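Local coordinates for protein putative aspartate aminotransferase (Thermus thermophilus, PDB 1IUG) that probably transfers amino groups between amino acids and keto acids, using pyridoxal 5'-phosphate as cofactor, as class-V aminotransferases do, at residues W259-E270 with R331-R342. Numbering follows the deposited sequence.
Sequences WQNALLYGVGEE and RYEALGVAGMFR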
# COMPACT_ATOMS: atom_id res chain seq x y z
N TRP A 259 18.44 25.68 1.03
CA TRP A 259 18.29 27.08 1.41
C TRP A 259 17.07 27.29 2.30
O TRP A 259 17.14 28.02 3.29
CB TRP A 259 18.20 27.95 0.15
CG TRP A 259 17.95 29.40 0.45
CD1 TRP A 259 18.88 30.35 0.73
CD2 TRP A 259 16.67 30.05 0.55
NE1 TRP A 259 18.27 31.55 1.00
CE2 TRP A 259 16.91 31.40 0.90
CE3 TRP A 259 15.34 29.62 0.38
CZ2 TRP A 259 15.88 32.32 1.08
CZ3 TRP A 259 14.32 30.54 0.57
CH2 TRP A 259 14.59 31.88 0.92
N GLN A 260 15.96 26.63 1.96
CA GLN A 260 14.71 26.74 2.72
C GLN A 260 14.84 26.22 4.15
O GLN A 260 14.29 26.82 5.08
CB GLN A 260 13.58 25.98 2.01
CG GLN A 260 13.06 26.67 0.76
CD GLN A 260 12.02 25.84 0.01
OE1 GLN A 260 12.15 24.63 -0.10
NE2 GLN A 260 11.00 26.51 -0.53
N ASN A 261 15.56 25.11 4.33
CA ASN A 261 15.74 24.53 5.65
C ASN A 261 16.69 25.37 6.49
O ASN A 261 16.47 25.56 7.69
CB ASN A 261 16.27 23.10 5.53
CG ASN A 261 16.00 22.28 6.78
OD1 ASN A 261 14.86 22.15 7.20
ND2 ASN A 261 17.06 21.73 7.37
N ALA A 262 17.74 25.89 5.84
CA ALA A 262 18.72 26.74 6.52
C ALA A 262 18.04 28.03 6.97
O ALA A 262 18.42 28.63 7.97
CB ALA A 262 19.87 27.05 5.58
N LEU A 263 17.01 28.43 6.22
CA LEU A 263 16.23 29.62 6.53
C LEU A 263 15.51 29.42 7.87
O LEU A 263 15.45 30.34 8.68
CB LEU A 263 15.22 29.89 5.42
CG LEU A 263 14.33 31.12 5.54
CD1 LEU A 263 15.18 32.39 5.45
CD2 LEU A 263 13.27 31.11 4.45
N LEU A 264 14.99 28.21 8.08
CA LEU A 264 14.28 27.88 9.32
C LEU A 264 15.23 27.85 10.52
O LEU A 264 14.88 28.33 11.60
CB LEU A 264 13.55 26.55 9.19
CG LEU A 264 12.45 26.48 8.13
CD1 LEU A 264 11.87 25.07 8.09
CD2 LEU A 264 11.37 27.50 8.42
N TYR A 265 16.41 27.26 10.34
CA TYR A 265 17.39 27.19 11.42
C TYR A 265 17.91 28.58 11.75
O TYR A 265 18.20 28.88 12.90
CB TYR A 265 18.56 26.27 11.04
CG TYR A 265 18.32 24.82 11.39
CD1 TYR A 265 18.30 23.84 10.40
CD2 TYR A 265 18.13 24.42 12.72
CE1 TYR A 265 18.11 22.50 10.71
CE2 TYR A 265 17.93 23.08 13.04
CZ TYR A 265 17.92 22.13 12.04
OH TYR A 265 17.71 20.80 12.34
N GLY A 266 18.00 29.44 10.73
CA GLY A 266 18.47 30.80 10.94
C GLY A 266 17.54 31.57 11.86
O GLY A 266 17.99 32.22 12.80
N VAL A 267 16.24 31.46 11.61
CA VAL A 267 15.22 32.13 12.41
C VAL A 267 15.19 31.62 13.85
O VAL A 267 15.10 32.40 14.79
CB VAL A 267 13.82 31.97 11.78
CG1 VAL A 267 12.75 32.56 12.68
CG2 VAL A 267 13.79 32.64 10.41
N GLY A 268 15.26 30.30 14.00
CA GLY A 268 15.23 29.70 15.33
C GLY A 268 16.44 30.06 16.17
O GLY A 268 16.30 30.37 17.36
N GLU A 269 17.63 30.02 15.56
CA GLU A 269 18.87 30.34 16.26
C GLU A 269 18.93 31.79 16.73
O GLU A 269 19.40 32.06 17.83
CB GLU A 269 20.07 29.99 15.40
CG GLU A 269 20.24 28.49 15.19
CD GLU A 269 21.40 28.14 14.27
OE1 GLU A 269 21.66 28.89 13.30
OE2 GLU A 269 22.05 27.11 14.52
N GLU A 270 18.47 32.72 15.89
CA GLU A 270 18.47 34.13 16.28
C GLU A 270 17.46 34.35 17.40
O GLU A 270 17.57 35.30 18.18
CB GLU A 270 18.15 35.04 15.09
CG GLU A 270 16.73 34.93 14.56
CD GLU A 270 16.34 36.06 13.62
OE1 GLU A 270 17.14 36.39 12.71
OE2 GLU A 270 15.23 36.60 13.79
N ARG A 331 10.48 29.83 -3.13
CA ARG A 331 11.35 30.79 -2.46
C ARG A 331 10.55 31.74 -1.53
O ARG A 331 10.87 31.89 -0.35
CB ARG A 331 12.05 31.60 -3.56
CG ARG A 331 13.45 32.15 -3.31
CD ARG A 331 13.53 33.11 -2.15
NE ARG A 331 14.68 34.01 -2.25
CZ ARG A 331 15.95 33.63 -2.29
NH1 ARG A 331 16.29 32.34 -2.26
NH2 ARG A 331 16.91 34.55 -2.30
N TYR A 332 9.47 32.30 -2.05
CA TYR A 332 8.67 33.26 -1.31
C TYR A 332 7.68 32.73 -0.28
O TYR A 332 7.36 33.43 0.68
CB TYR A 332 8.04 34.23 -2.30
CG TYR A 332 9.12 34.77 -3.21
CD1 TYR A 332 9.27 34.29 -4.51
CD2 TYR A 332 10.08 35.66 -2.72
CE1 TYR A 332 10.36 34.66 -5.29
CE2 TYR A 332 11.17 36.05 -3.49
CZ TYR A 332 11.30 35.54 -4.78
OH TYR A 332 12.38 35.90 -5.54
N GLU A 333 7.22 31.50 -0.46
CA GLU A 333 6.32 30.90 0.50
C GLU A 333 7.15 30.57 1.74
O GLU A 333 6.68 30.68 2.87
CB GLU A 333 5.64 29.66 -0.08
CG GLU A 333 4.59 30.00 -1.11
CD GLU A 333 4.09 28.80 -1.89
OE1 GLU A 333 2.86 28.71 -2.09
OE2 GLU A 333 4.91 27.96 -2.31
N ALA A 334 8.41 30.20 1.50
CA ALA A 334 9.34 29.88 2.58
C ALA A 334 9.61 31.14 3.40
O ALA A 334 9.61 31.09 4.63
CB ALA A 334 10.64 29.32 2.01
N LEU A 335 9.83 32.26 2.72
CA LEU A 335 10.07 33.54 3.41
C LEU A 335 8.85 33.88 4.27
O LEU A 335 8.98 34.46 5.35
CB LEU A 335 10.34 34.66 2.40
CG LEU A 335 11.69 34.73 1.69
CD1 LEU A 335 11.73 35.94 0.75
CD2 LEU A 335 12.81 34.85 2.71
N GLY A 336 7.67 33.51 3.78
CA GLY A 336 6.45 33.76 4.53
C GLY A 336 6.41 32.92 5.79
O GLY A 336 5.97 33.40 6.84
N VAL A 337 6.86 31.67 5.69
CA VAL A 337 6.89 30.75 6.82
C VAL A 337 7.88 31.28 7.86
O VAL A 337 7.65 31.19 9.07
CB VAL A 337 7.33 29.31 6.40
CG1 VAL A 337 7.42 28.40 7.60
CG2 VAL A 337 6.35 28.74 5.39
N ALA A 338 8.99 31.84 7.37
CA ALA A 338 10.02 32.41 8.24
C ALA A 338 9.42 33.54 9.07
O ALA A 338 9.74 33.69 10.26
CB ALA A 338 11.19 32.94 7.40
N GLY A 339 8.54 34.32 8.45
CA GLY A 339 7.89 35.41 9.15
C GLY A 339 6.94 34.88 10.21
O GLY A 339 6.84 35.44 11.30
N MET A 340 6.25 33.79 9.87
CA MET A 340 5.31 33.15 10.79
C MET A 340 6.08 32.59 11.99
O MET A 340 5.60 32.64 13.12
CB MET A 340 4.59 31.99 10.09
CG MET A 340 3.56 31.29 10.97
SD MET A 340 3.07 29.68 10.33
CE MET A 340 2.12 30.16 8.88
N PHE A 341 7.26 32.05 11.71
CA PHE A 341 8.11 31.49 12.74
C PHE A 341 8.56 32.63 13.66
O PHE A 341 8.57 32.48 14.87
CB PHE A 341 9.31 30.77 12.10
CG PHE A 341 10.08 29.88 13.04
CD1 PHE A 341 9.58 29.56 14.30
CD2 PHE A 341 11.32 29.38 12.66
CE1 PHE A 341 10.31 28.76 15.18
CE2 PHE A 341 12.06 28.57 13.54
CZ PHE A 341 11.55 28.26 14.80
N ARG A 342 8.88 33.79 13.07
CA ARG A 342 9.29 34.97 13.83
C ARG A 342 8.18 35.31 14.82
O ARG A 342 8.43 35.46 16.01
CB ARG A 342 9.47 36.19 12.92
CG ARG A 342 10.63 36.16 11.94
CD ARG A 342 11.97 36.02 12.64
NE ARG A 342 13.06 36.72 11.94
CZ ARG A 342 13.32 36.65 10.63
NH1 ARG A 342 12.56 35.92 9.81
NH2 ARG A 342 14.35 37.31 10.14
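W259 and R331 stack flat where helix 250-270 and helix 331-348 run side by side, nearly parallel, with the axes of the two segments 9.7 Å apart. The indole reaches the second helix because its CG stands anti to the backbone N (chi1 176°). Along R331, CB and CG stay clear of the indole; the chain then bends at chi2, CD comes down on W259 CH2 at 3.5 Å, NE and CZ follow over CH2 and CZ2, and NH1 ends above the middle of the indole, 3.4 Å from W259 CE2, while NH2 lies farther off, 4.2 Å from W259 CZ2. Guanidinium and ring planes are only 15° apart, giving a cation-pi stack on one indole face, while L335 CD2 abuts the ring edge at CH2. With an alanine at W259, the R331 guanidinium is likely to lose its aromatic platform and turn more freely, with a gap opening beside A334 and L335.

Further along, L263 CD2 packs between A334 and A338, 4.0 Å from the CB of A338. V267 divides its methyls: CG2 lies against A338 and over a face of the R342 guanidinium, whereas CG1 presses on R342 CD and, at 3.5 Å, on F341 CD2. The F341 ring directs its edge at the backbone, CE2 lying 3.4 Å from L264 O, and also packs on F321 and L323 of strand 320-323, joining the helix pair to the sheet of the small domain. Q260 sets its aliphatic CG on A334, while its NE2 is hydrogen-bonded to Y329 O.

At the far end E270 OE2 meets R342 NE at 2.9 Å in a salt bridge whose hydrogen bond is weak, bent to 126°; carboxylate and guanidinium stand nearly perpendicular, and a single oxygen does the pairing. With no hydrogen bond across it, the apolar middle probably supplies most of the cohesion, the exposed stack and bent salt bridge adding polar contacts at the two ends.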